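Local structure of alpha-galactosidase 1 (Saccharomyces cerevisiae, 3LRK) at residues W391-L396 with Q442-L447; L350-Q355 with F464-P469; V357-G362 with L453-P458; S308-I313 with T437-Q442. The protein hydrolyses terminal, non-reducing alpha-D-galactose residues from alpha-D-galactosides, including galactose oligosaccharides, galactomannans and galactolipids. The protein carries 1 engineered substitution. All blocks are in the same frame, centred on the assembly; numbering follows the deposited sequence.

Contact 1: W391-L396 with Q442-L447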
loop_
_atom_site.group_PDB
_atom_site.type_symbol
_atom_site.label_atom_id
_atom_site.label_comp_id
_atom_site.label_asym_id
_atom_site.label_seq_id
_atom_site.Cartn_x
_atom_site.Cartn_y
_atom_site.Cartn_z
ATOM N N TRP A 391 -8.601 11.870 42.928
ATOM C CA TRP A 391 -7.320 11.190 42.726
ATOM C C TRP A 391 -6.163 12.066 43.155
ATOM O O TRP A 391 -6.106 13.237 42.787
ATOM C CB TRP A 391 -7.145 10.786 41.255
ATOM C CG TRP A 391 -8.136 9.751 40.814
ATOM C CD1 TRP A 391 -9.453 9.954 40.511
ATOM C CD2 TRP A 391 -7.897 8.346 40.648
ATOM N NE1 TRP A 391 -10.049 8.766 40.166
ATOM C CE2 TRP A 391 -9.117 7.762 40.239
ATOM C CE3 TRP A 391 -6.770 7.525 40.802
ATOM C CZ2 TRP A 391 -9.244 6.394 39.976
ATOM C CZ3 TRP A 391 -6.896 6.165 40.543
ATOM C CH2 TRP A 391 -8.127 5.614 40.136
ATOM N N ASP A 392 -5.246 11.491 43.929
ATOM C CA ASP A 392 -4.015 12.173 44.310
ATOM C C ASP A 392 -3.014 12.121 43.163
ATOM O O ASP A 392 -2.796 11.062 42.571
ATOM C CB ASP A 392 -3.412 11.540 45.563
ATOM C CG ASP A 392 -4.194 11.886 46.831
ATOM O OD1 ASP A 392 -4.967 12.865 46.808
ATOM O OD2 ASP A 392 -4.025 11.172 47.845
ATOM N N ILE A 393 -2.430 13.274 42.853
ATOM C CA ILE A 393 -1.440 13.393 41.790
ATOM C C ILE A 393 -0.047 13.254 42.388
ATOM O O ILE A 393 0.303 13.967 43.333
ATOM C CB ILE A 393 -1.546 14.751 41.053
ATOM C CG1 ILE A 393 -2.982 15.001 40.572
ATOM C CG2 ILE A 393 -0.548 14.826 39.881
ATOM C CD1 ILE A 393 -3.250 16.428 40.133
ATOM N N TYR A 394 0.737 12.326 41.843
ATOM C CA TYR A 394 2.134 12.185 42.214
ATOM C C TYR A 394 3.032 12.543 41.030
ATOM O O TYR A 394 2.812 12.063 39.914
ATOM C CB TYR A 394 2.425 10.759 42.673
ATOM C CG TYR A 394 1.873 10.407 44.034
ATOM C CD1 TYR A 394 0.513 10.153 44.215
ATOM C CD2 TYR A 394 2.715 10.309 45.140
ATOM C CE1 TYR A 394 0.002 9.821 45.469
ATOM C CE2 TYR A 394 2.213 9.975 46.399
ATOM C CZ TYR A 394 0.862 9.732 46.552
ATOM O OH TYR A 394 0.359 9.407 47.789
ATOM N N ASP A 395 4.035 13.380 41.287
ATOM C CA ASP A 395 5.049 13.744 40.291
ATOM C C ASP A 395 6.121 12.663 40.299
ATOM O O ASP A 395 6.888 12.543 41.260
ATOM C CB ASP A 395 5.654 15.123 40.615
ATOM C CG ASP A 395 6.689 15.596 39.577
ATOM O OD1 ASP A 395 7.111 14.803 38.702
ATOM O OD2 ASP A 395 7.087 16.783 39.646
ATOM N N LEU A 396 6.176 11.884 39.216
ATOM C CA LEU A 396 7.131 10.777 39.111
ATOM C C LEU A 396 8.585 11.243 38.959
ATOM O O LEU A 396 9.511 10.440 39.105
ATOM C CB LEU A 396 6.735 9.819 37.972
ATOM C CG LEU A 396 5.440 9.013 38.163
ATOM C CD1 LEU A 396 4.946 8.399 36.849
ATOM C CD2 LEU A 396 5.586 7.928 39.222
ATOM N N GLN A 442 6.475 12.267 44.497
ATOM C CA GLN A 442 5.904 13.137 45.518
ATOM C C GLN A 442 4.484 13.568 45.160
ATOM O O GLN A 442 4.225 14.009 44.039
ATOM C CB GLN A 442 6.791 14.371 45.702
ATOM C CG GLN A 442 6.418 15.276 46.866
ATOM C CD GLN A 442 7.283 15.059 48.104
ATOM O OE1 GLN A 442 7.929 14.013 48.272
ATOM N NE2 GLN A 442 7.295 16.056 48.982
ATOM N N LYS A 443 3.577 13.444 46.127
ATOM C CA LYS A 443 2.223 13.974 45.999
ATOM C C LYS A 443 2.281 15.499 45.912
ATOM O O LYS A 443 2.900 16.155 46.752
ATOM C CB LYS A 443 1.347 13.524 47.172
ATOM C CG LYS A 443 -0.116 13.947 47.048
ATOM C CD LYS A 443 -0.929 13.488 48.233
ATOM C CE LYS A 443 -2.130 14.386 48.450
ATOM N NZ LYS A 443 -2.961 13.885 49.577
ATOM N N ILE A 444 1.645 16.051 44.883
ATOM C CA ILE A 444 1.703 17.484 44.591
ATOM C C ILE A 444 0.317 18.122 44.593
ATOM O O ILE A 444 0.178 19.331 44.411
ATOM C CB ILE A 444 2.393 17.772 43.223
ATOM C CG1 ILE A 444 1.653 17.067 42.070
ATOM C CG2 ILE A 444 3.877 17.397 43.276
ATOM C CD1 ILE A 444 1.893 17.684 40.713
ATOM N N GLY A 445 -0.704 17.298 44.790
ATOM C CA GLY A 445 -2.081 17.765 44.753
ATOM C C GLY A 445 -3.067 16.644 44.512
ATOM O O GLY A 445 -2.764 15.463 44.721
ATOM N N SER A 446 -4.259 17.023 44.072
ATOM C CA SER A 446 -5.325 16.068 43.842
ATOM C C SER A 446 -6.234 16.568 42.733
ATOM O O SER A 446 -6.324 17.774 42.497
ATOM C CB SER A 446 -6.120 15.840 45.128
ATOM O OG SER A 446 -6.854 17.000 45.467
ATOM N N LEU A 447 -6.896 15.633 42.055
ATOM C CA LEU A 447 -7.812 15.959 40.970
ATOM C C LEU A 447 -9.202 15.436 41.304
ATOM O O LEU A 447 -9.393 14.232 41.472
ATOM C CB LEU A 447 -7.327 15.365 39.642
ATOM C CG LEU A 447 -7.475 16.158 38.335
ATOM C CD1 LEU A 447 -7.200 15.250 37.144
ATOM C CD2 LEU A 447 -8.828 16.834 38.178
#
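Lys-443 sets its CG opposite the backbone N (chi1 -175°) and runs out extended, while Tyr-394 turns its ring back beside its own N (chi1 -73°). This brings the lysine stem across the ring. CB of Lys-443 sits over one face, 3.9 Å from the centroid of the Tyr-394 ring, in a CH-pi contact offset toward the rim. Farther out, Lys-443 NZ reaches Asp-392 OD2 at 3.4 Å, a long, weak salt bridge. The other oxygen, OD1, also has a weak bond to Ser-470. A serine in place of Tyr-394 has no ring for Lys-443 CB to lie over, and the lysine would probably be freer to swing away from Asp-392. The two strands are antiparallel neighbours in the larger sheet of the C-terminal beta sandwich, and 442-447 is its outermost strand within the chain. A beta bulge interrupts them: Ile-444 and Gly-445 together face Ile-393. Ile-444 N gives to Ile-393 O at 2.9 Å, and Ile-393 N gives to Gly-445 O at 2.9 Å. Ordinary pairing flanks the bulge, with Leu-447 N to Trp-391 O at 2.6 Å and Asp-395 N to Gln-442 O at 2.8 Å. At the bulge, Ile-393 CG2 touches Ile-444 CG1 at 3.8 Å. Ile-393 CD1 lies against the backbone of Ser-446, on the face that also carries Trp-391 and Leu-447.

Contact 2: L350-Q355 with F464-P469; sequences LDNGDQ and FYRLRP
Asp-354 and Asn-352 project from a hairpin loop onto Arg-466 and Arg-468 of the strand 464-469. The loop is a type I turn from Leu-350 to Gly-353 with a G1 bulge at the glycine. It joins two strands of the C-terminal beta-sandwich domain. Charge comes first. Asp-354 OD2 accepts from Arg-466 NE at 2.9 Å, in a salt bridge, through its anti lone pair, with carboxylate and guanidinium planes perpendicular. The same oxygen has a weaker, bent bond from Arg-468 NE. One carboxylate oxygen thus bridges two arginines, and Phe-440 packs against all three side chains. Among the bonds of the Asn-352 amide, OD1 closes an Asx turn by accepting from Asp-354 N at 3.0 Å. From the opposite face of its plane it accepts from Arg-466 NH2 at 2.9 Å. Both grips fix the amide. Backbone pairing follows at Gln-355, whose O receives Leu-467 N at 2.7 Å and whose N gives to Leu-467 O. Water 2 donates to Asp-354 OD1 and accepts from Arg-468 NH2. Leu-350 makes a packing contact: Arg-466 is extended from CG to NE (chi3 -178°), and Leu-350 CD1 lies over the centre of its guanidinium, 3.4 Å from Arg-466 CZ.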
loop_
_atom_site.group_PDB
_atom_site.type_symbol
_atom_site.label_atom_id
_atom_site.label_comp_id
_atom_site.label_asym_id
_atom_site.label_seq_id
_atom_site.Cartn_x
_atom_site.Cartn_y
_atom_site.Cartn_z
ATOM N N LEU A 350 -2.450 0.794 35.785
ATOM C CA LEU A 350 -1.373 0.162 36.529
ATOM C C LEU A 350 -1.969 -0.923 37.397
ATOM O O LEU A 350 -3.105 -0.792 37.861
ATOM C CB LEU A 350 -0.628 1.183 37.394
ATOM C CG LEU A 350 0.144 2.266 36.641
ATOM C CD1 LEU A 350 0.496 3.430 37.563
ATOM C CD2 LEU A 350 1.402 1.686 35.969
ATOM N N ASP A 351 -1.199 -1.986 37.622
ATOM C CA ASP A 351 -1.728 -3.191 38.244
ATOM C C ASP A 351 -2.383 -2.984 39.619
ATOM O O ASP A 351 -3.369 -3.656 39.934
ATOM C CB ASP A 351 -0.657 -4.263 38.335
ATOM C CG ASP A 351 -1.242 -5.643 38.585
ATOM O OD1 ASP A 351 -0.925 -6.228 39.635
ATOM O OD2 ASP A 351 -2.027 -6.123 37.736
ATOM N N ASN A 352 -1.847 -2.064 40.421
ATOM C CA ASN A 352 -2.402 -1.788 41.767
ATOM C C ASN A 352 -3.653 -0.897 41.771
ATOM O O ASN A 352 -4.201 -0.576 42.838
ATOM C CB ASN A 352 -1.322 -1.219 42.706
ATOM C CG ASN A 352 -0.987 0.245 42.421
ATOM O OD1 ASN A 352 -1.285 0.776 41.350
ATOM N ND2 ASN A 352 -0.332 0.894 43.380
ATOM N N GLY A 353 -4.090 -0.486 40.581
ATOM C CA GLY A 353 -5.275 0.350 40.429
ATOM C C GLY A 353 -4.979 1.811 40.142
ATOM O O GLY A 353 -5.892 2.584 39.853
ATOM N N ASP A 354 -3.706 2.193 40.226
ATOM C CA ASP A 354 -3.284 3.550 39.903
ATOM C C ASP A 354 -3.331 3.784 38.379
ATOM O O ASP A 354 -3.590 2.859 37.617
ATOM C CB ASP A 354 -1.871 3.828 40.450
ATOM C CG ASP A 354 -1.786 3.743 41.979
ATOM O OD1 ASP A 354 -2.837 3.698 42.665
ATOM O OD2 ASP A 354 -0.651 3.728 42.500
ATOM N N GLN A 355 -3.114 5.027 37.958
ATOM C CA GLN A 355 -3.076 5.404 36.539
ATOM C C GLN A 355 -1.806 6.201 36.272
ATOM O O GLN A 355 -1.435 7.043 37.087
ATOM C CB GLN A 355 -4.311 6.255 36.191
ATOM C CG GLN A 355 -4.630 6.383 34.675
ATOM C CD GLN A 355 -5.269 5.125 34.068
ATOM O OE1 GLN A 355 -5.451 5.035 32.847
ATOM N NE2 GLN A 355 -5.615 4.160 34.912
ATOM N N PHE A 464 4.979 13.961 33.984
ATOM C CA PHE A 464 4.789 12.515 34.092
ATOM C C PHE A 464 4.249 12.169 35.486
ATOM O O PHE A 464 4.966 12.298 36.480
ATOM C CB PHE A 464 6.128 11.817 33.810
ATOM C CG PHE A 464 6.005 10.376 33.387
ATOM C CD1 PHE A 464 5.103 9.987 32.395
ATOM C CD2 PHE A 464 6.825 9.410 33.960
ATOM C CE1 PHE A 464 5.008 8.656 32.006
ATOM C CE2 PHE A 464 6.738 8.071 33.571
ATOM C CZ PHE A 464 5.830 7.703 32.590
ATOM N N TYR A 465 2.989 11.738 35.544
ATOM C CA TYR A 465 2.292 11.528 36.823
ATOM C C TYR A 465 1.811 10.113 37.092
ATOM O O TYR A 465 1.442 9.376 36.171
ATOM C CB TYR A 465 1.052 12.420 36.928
ATOM C CG TYR A 465 1.272 13.893 36.728
ATOM C CD1 TYR A 465 0.566 14.579 35.745
ATOM C CD2 TYR A 465 2.172 14.607 37.521
ATOM C CE1 TYR A 465 0.739 15.941 35.550
ATOM C CE2 TYR A 465 2.361 15.976 37.326
ATOM C CZ TYR A 465 1.634 16.631 36.342
ATOM O OH TYR A 465 1.799 17.976 36.131
ATOM N N ARG A 466 1.768 9.765 38.377
ATOM C CA ARG A 466 1.033 8.603 38.841
ATOM C C ARG A 466 -0.164 9.090 39.663
ATOM O O ARG A 466 0.002 9.855 40.614
ATOM C CB ARG A 466 1.929 7.670 39.663
ATOM C CG ARG A 466 1.284 6.330 39.980
ATOM C CD ARG A 466 2.271 5.309 40.528
ATOM N NE ARG A 466 1.594 4.036 40.758
ATOM C CZ ARG A 466 2.103 2.837 40.484
ATOM N NH1 ARG A 466 3.315 2.723 39.961
ATOM N NH2 ARG A 466 1.383 1.744 40.717
ATOM N N LEU A 467 -1.366 8.672 39.267
ATOM C CA LEU A 467 -2.591 8.997 40.005
ATOM C C LEU A 467 -2.994 7.850 40.918
ATOM O O LEU A 467 -2.990 6.690 40.508
ATOM C CB LEU A 467 -3.757 9.344 39.061
ATOM C CG LEU A 467 -3.719 10.573 38.134
ATOM C CD1 LEU A 467 -5.124 11.116 37.905
ATOM C CD2 LEU A 467 -2.824 11.689 38.628
ATOM N N ARG A 468 -3.345 8.183 42.161
ATOM C CA ARG A 468 -3.723 7.185 43.164
ATOM C C ARG A 468 -5.056 7.589 43.790
ATOM O O ARG A 468 -5.315 8.782 43.962
ATOM C CB ARG A 468 -2.651 7.063 44.257
ATOM C CG ARG A 468 -1.222 6.894 43.748
ATOM C CD ARG A 468 -0.306 6.361 44.835
ATOM N NE ARG A 468 -0.632 4.976 45.177
ATOM C CZ ARG A 468 -0.165 4.325 46.237
ATOM N NH1 ARG A 468 0.668 4.923 47.084
ATOM N NH2 ARG A 468 -0.534 3.066 46.448
ATOM N N PRO A 469 -5.915 6.604 44.118
ATOM C CA PRO A 469 -7.179 6.979 44.755
ATOM C C PRO A 469 -6.912 7.589 46.126
ATOM O O PRO A 469 -6.157 7.017 46.912
ATOM C CB PRO A 469 -7.917 5.638 44.895
ATOM C CG PRO A 469 -7.225 4.704 43.937
ATOM C CD PRO A 469 -5.800 5.144 43.942
HETATM O O HOH W 1 1.090 -1.060 40.155
HETATM O O HOH W 2 -2.817 2.917 45.222
#

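Contact 3: V357-G362 with L453-P458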
loop_
_atom_site.group_PDB
_atom_site.type_symbol
_atom_site.label_atom_id
_atom_site.label_comp_id
_atom_site.label_asym_id
_atom_site.label_seq_id
_atom_site.Cartn_x
_atom_site.Cartn_y
_atom_site.Cartn_z
ATOM N N VAL A 357 -0.138 9.011 33.844
ATOM C CA VAL A 357 -0.542 10.065 32.923
ATOM C C VAL A 357 0.701 10.788 32.424
ATOM O O VAL A 357 1.611 11.083 33.206
ATOM C CB VAL A 357 -1.543 11.048 33.596
ATOM C CG1 VAL A 357 -2.034 12.093 32.602
ATOM C CG2 VAL A 357 -2.725 10.286 34.165
ATOM N N ALA A 358 0.755 11.038 31.120
ATOM C CA ALA A 358 1.847 11.813 30.533
ATOM C C ALA A 358 1.284 13.005 29.782
ATOM O O ALA A 358 0.420 12.852 28.916
ATOM C CB ALA A 358 2.706 10.946 29.599
ATOM N N LEU A 359 1.747 14.195 30.139
ATOM C CA LEU A 359 1.485 15.376 29.328
ATOM C C LEU A 359 2.774 15.746 28.597
ATOM O O LEU A 359 3.762 16.164 29.206
ATOM C CB LEU A 359 0.934 16.527 30.175
ATOM C CG LEU A 359 -0.506 16.310 30.663
ATOM C CD1 LEU A 359 -0.895 17.328 31.740
ATOM C CD2 LEU A 359 -1.485 16.369 29.493
ATOM N N LEU A 360 2.761 15.552 27.284
ATOM C CA LEU A 360 3.979 15.620 26.498
ATOM C C LEU A 360 3.975 16.855 25.603
ATOM O O LEU A 360 3.097 17.023 24.752
ATOM C CB LEU A 360 4.158 14.325 25.686
ATOM C CG LEU A 360 5.365 14.130 24.762
ATOM C CD1 LEU A 360 6.683 14.106 25.553
ATOM C CD2 LEU A 360 5.184 12.836 23.977
ATOM N N ASN A 361 4.956 17.723 25.822
ATOM C CA ASN A 361 5.082 18.964 25.070
ATOM C C ASN A 361 6.189 18.863 24.023
ATOM O O ASN A 361 7.348 19.184 24.290
ATOM C CB ASN A 361 5.333 20.149 26.021
ATOM C CG ASN A 361 5.435 21.482 25.294
ATOM O OD1 ASN A 361 5.064 21.604 24.124
ATOM N ND2 ASN A 361 5.953 22.489 25.984
ATOM N N GLY A 362 5.822 18.430 22.825
ATOM C CA GLY A 362 6.778 18.350 21.722
ATOM C C GLY A 362 6.963 19.660 20.976
ATOM O O GLY A 362 7.659 19.698 19.963
ATOM N N LEU A 453 -6.698 19.467 35.707
ATOM C CA LEU A 453 -5.283 19.406 36.055
ATOM C C LEU A 453 -4.520 20.347 35.123
ATOM O O LEU A 453 -4.525 20.163 33.910
ATOM C CB LEU A 453 -4.766 17.959 35.946
ATOM C CG LEU A 453 -3.270 17.609 35.859
ATOM C CD1 LEU A 453 -2.435 18.270 36.948
ATOM C CD2 LEU A 453 -3.082 16.093 35.895
ATOM N N ASN A 454 -3.902 21.377 35.702
ATOM C CA ASN A 454 -3.117 22.355 34.951
ATOM C C ASN A 454 -1.646 22.291 35.352
ATOM O O ASN A 454 -1.333 22.186 36.542
ATOM C CB ASN A 454 -3.659 23.774 35.174
ATOM C CG ASN A 454 -3.574 24.221 36.638
ATOM O OD1 ASN A 454 -4.213 23.634 37.520
ATOM N ND2 ASN A 454 -2.781 25.265 36.899
ATOM N N THR A 455 -0.753 22.325 34.364
ATOM C CA THR A 455 0.690 22.385 34.614
ATOM C C THR A 455 1.364 23.135 33.486
ATOM O O THR A 455 0.801 23.276 32.408
ATOM C CB THR A 455 1.360 20.989 34.663
ATOM O OG1 THR A 455 0.402 19.984 35.018
ATOM C CG2 THR A 455 2.533 20.985 35.650
ATOM N N THR A 456 2.581 23.595 33.741
ATOM C CA THR A 456 3.433 24.168 32.715
ATOM C C THR A 456 4.481 23.120 32.357
ATOM O O THR A 456 5.137 22.567 33.244
ATOM C CB THR A 456 4.108 25.465 33.211
ATOM O OG1 THR A 456 3.100 26.447 33.482
ATOM C CG2 THR A 456 5.086 26.019 32.168
ATOM N N VAL A 457 4.608 22.841 31.058
ATOM C CA VAL A 457 5.516 21.799 30.557
ATOM C C VAL A 457 6.581 22.431 29.659
ATOM O O VAL A 457 6.246 23.121 28.693
ATOM C CB VAL A 457 4.754 20.668 29.798
ATOM C CG1 VAL A 457 5.692 19.519 29.461
ATOM C CG2 VAL A 457 3.586 20.139 30.629
ATOM N N PRO A 458 7.869 22.207 29.985
ATOM C CA PRO A 458 8.964 22.771 29.198
ATOM C C PRO A 458 8.957 22.287 27.746
ATOM O O PRO A 458 8.408 21.219 27.442
ATOM C CB PRO A 458 10.224 22.269 29.917
ATOM C CG PRO A 458 9.780 21.831 31.261
ATOM C CD PRO A 458 8.355 21.409 31.125
#
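Asn-361 and Val-457 mark the nearest backbone approach, CA to CA 6.2 Å, of two strands whose axes pass 8.1 Å apart at 40°, too far for backbone pairing. Side chains therefore make the contact. Asn-361 carries its CG opposite the backbone N (chi1 -178°), which extends the amide toward the end of the other strand. There ND2 donates to Val-457 O at 2.8 Å, coming from above the carbonyl plane. A weaker, bent bond runs from Asn-361 ND2 to Pro-458 O at 3.1 Å, and Val-365 O is a further acceptor. OD1 of the same amide accepts from Gly-363 N. The buried amide is thus used at both ends. An alanine here would probably leave the carbonyls of Val-457 and Pro-458 without this donor and open a gap beside them. Beside the amide, Val-457 CG1 presses on Asn-361 CB at 3.5 Å and lies near the carbonyl O of Leu-359. Leu-359 CD1 comes loosely up to Thr-455, whose hydroxyl bonds to Tyr-465. This is face-to-face packing of the two layers of the C-terminal beta sandwich. Strand 355-361 lies between 342-349 and 461-469, strand 453-457 pairs with 367-371, and Ala-358 and Leu-360 point the other way, onto helix 273-285.

Contact 4: S308-I313 with T437-Q442; sequences SQASVI and TRLFGQ
Ser-311 has the most surface buried here and meets Leu-439 at close range, CA to CA 4.1 Å. Its OG stands roughly opposite the backbone N (chi1 -151°), which brings it up to the carbonyl of Leu-439. From there it donates a weak hydrogen bond to Leu-439 O at 3.1 Å. That carbonyl has a second, shorter bond, from water 4, 2.6 Å from Leu-439 O. The same water donates to Ser-311 O. Water 3 makes a matching bridge on the amide side. It accepts from Ser-311 N at 3.0 Å and donates to Arg-438 O at 2.7 Å. The two waters thus satisfy backbone atoms where the segments do not pair directly. Segment 308-313 belongs to the TIM-barrel family region. Its helix begins after the N-cap residue Gln-309. The partner, 437-440, is a weakly bonded helical turn that runs into an edge strand of the C-terminal sheet, so the contact ties barrel to sandwich. Gly-441 leaves this turn with phi 74°, a positive value that glycine adopts easily. Leu-439 and Ala-310 supply the apolar part. Leu-439 CD2 rests on Ala-310 CB at 3.8 Å, and the leucine side chain also packs on Tyr-428 and Leu-432 of helix 428-433. Ala-310 CB lies equally near Arg-438 O, at 3.8 Å.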
loop_
_atom_site.group_PDB
_atom_site.type_symbol
_atom_site.label_atom_id
_atom_site.label_comp_id
_atom_site.label_asym_id
_atom_site.label_seq_id
_atom_site.Cartn_x
_atom_site.Cartn_y
_atom_site.Cartn_z
ATOM N N SER A 308 18.417 6.248 36.600
ATOM C CA SER A 308 18.288 5.741 37.959
ATOM C C SER A 308 16.970 6.129 38.634
ATOM O O SER A 308 16.785 5.862 39.822
ATOM C CB SER A 308 19.489 6.184 38.809
ATOM O OG SER A 308 19.334 7.530 39.217
ATOM N N GLN A 309 16.046 6.730 37.883
ATOM C CA GLN A 309 14.748 7.122 38.451
ATOM C C GLN A 309 13.844 5.907 38.694
ATOM O O GLN A 309 13.118 5.451 37.793
ATOM C CB GLN A 309 14.056 8.199 37.599
ATOM C CG GLN A 309 12.797 8.837 38.251
ATOM C CD GLN A 309 13.124 9.813 39.391
ATOM O OE1 GLN A 309 14.274 9.941 39.805
ATOM N NE2 GLN A 309 12.106 10.501 39.895
ATOM N N ALA A 310 13.887 5.408 39.931
ATOM C CA ALA A 310 13.144 4.221 40.353
ATOM C C ALA A 310 11.648 4.305 40.073
ATOM O O ALA A 310 11.036 3.316 39.689
ATOM C CB ALA A 310 13.392 3.942 41.831
ATOM N N SER A 311 11.087 5.498 40.254
ATOM C CA SER A 311 9.663 5.776 40.059
ATOM C C SER A 311 9.218 5.503 38.617
ATOM O O SER A 311 8.121 4.991 38.363
ATOM C CB SER A 311 9.411 7.249 40.380
ATOM O OG SER A 311 8.097 7.420 40.855
ATOM N N VAL A 312 10.075 5.871 37.675
ATOM C CA VAL A 312 9.769 5.706 36.256
ATOM C C VAL A 312 9.973 4.249 35.810
ATOM O O VAL A 312 9.162 3.709 35.047
ATOM C CB VAL A 312 10.562 6.721 35.399
ATOM C CG1 VAL A 312 10.389 6.453 33.907
ATOM C CG2 VAL A 312 10.129 8.153 35.731
ATOM N N ILE A 313 11.039 3.617 36.297
ATOM C CA ILE A 313 11.291 2.185 36.064
ATOM C C ILE A 313 10.148 1.306 36.602
ATOM O O ILE A 313 9.762 0.310 35.970
ATOM C CB ILE A 313 12.649 1.736 36.666
ATOM C CG1 ILE A 313 13.808 2.520 36.035
ATOM C CG2 ILE A 313 12.863 0.215 36.494
ATOM C CD1 ILE A 313 15.165 2.323 36.747
ATOM N N THR A 437 8.191 5.342 49.208
ATOM C CA THR A 437 8.235 6.719 48.708
ATOM C C THR A 437 9.075 6.859 47.430
ATOM O O THR A 437 8.754 7.661 46.542
ATOM C CB THR A 437 8.748 7.683 49.819
ATOM O OG1 THR A 437 7.889 7.580 50.966
ATOM C CG2 THR A 437 8.771 9.140 49.341
ATOM N N ARG A 438 10.133 6.061 47.336
ATOM C CA ARG A 438 11.051 6.126 46.204
ATOM C C ARG A 438 10.425 5.668 44.879
ATOM O O ARG A 438 10.922 6.021 43.808
ATOM C CB ARG A 438 12.326 5.339 46.504
ATOM C CG ARG A 438 13.108 5.887 47.689
ATOM C CD ARG A 438 14.403 5.118 47.935
ATOM N NE ARG A 438 14.201 3.683 48.157
ATOM C CZ ARG A 438 13.766 3.136 49.290
ATOM N NH1 ARG A 438 13.460 3.898 50.335
ATOM N NH2 ARG A 438 13.627 1.819 49.379
ATOM N N LEU A 439 9.332 4.908 44.957
ATOM C CA LEU A 439 8.678 4.375 43.755
ATOM C C LEU A 439 7.440 5.160 43.297
ATOM O O LEU A 439 6.890 4.883 42.231
ATOM C CB LEU A 439 8.325 2.889 43.938
ATOM C CG LEU A 439 9.411 1.893 44.370
ATOM C CD1 LEU A 439 8.845 0.491 44.375
ATOM C CD2 LEU A 439 10.652 1.966 43.482
ATOM N N PHE A 440 6.999 6.133 44.091
ATOM C CA PHE A 440 5.784 6.885 43.767
ATOM C C PHE A 440 6.028 8.346 43.406
ATOM O O PHE A 440 5.160 8.999 42.823
ATOM C CB PHE A 440 4.752 6.776 44.902
ATOM C CG PHE A 440 4.065 5.445 44.965
ATOM C CD1 PHE A 440 4.484 4.473 45.866
ATOM C CD2 PHE A 440 3.004 5.154 44.105
ATOM C CE1 PHE A 440 3.857 3.232 45.919
ATOM C CE2 PHE A 440 2.371 3.914 44.146
ATOM C CZ PHE A 440 2.796 2.952 45.063
ATOM N N GLY A 441 7.219 8.842 43.729
ATOM C CA GLY A 441 7.513 10.263 43.625
ATOM C C GLY A 441 6.835 11.015 44.757
ATOM O O GLY A 441 6.619 10.463 45.838
ATOM N N GLN A 442 6.475 12.267 44.497
ATOM C CA GLN A 442 5.904 13.137 45.518
ATOM C C GLN A 442 4.484 13.568 45.160
ATOM O O GLN A 442 4.225 14.009 44.039
ATOM C CB GLN A 442 6.791 14.371 45.702
ATOM C CG GLN A 442 6.418 15.276 46.866
ATOM C CD GLN A 442 7.283 15.059 48.104
ATOM O OE1 GLN A 442 7.929 14.013 48.272
ATOM N NE2 GLN A 442 7.295 16.056 48.982
HETATM O O HOH W 3 12.285 7.557 42.080
HETATM O O HOH W 4 5.735 4.469 39.890
#

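In the fold
Contact 4 opens first, at 308-313 in the barrel region, and closes at 437-442. Contact 2 opens at 350-355, contact 3 at 357-362 and contact 1 at 391-396. These three close in reverse order, at 442-447, 453-458 and 464-469, so contact 1 nests inside contact 3 and contact 3 inside contact 2. Contact 4 crosses all three and shares Gln-442 with contact 1. Strand 461-469 runs between strands 355-361 and 391-395 and so joins contacts 1, 2 and 3 within one sheet. Contact 3 binds that sheet to the second layer of the sandwich. Val-312 of contact 4 packs on Phe-464 of contact 2, and Gln-309 bonds to Leu-396 of contact 1.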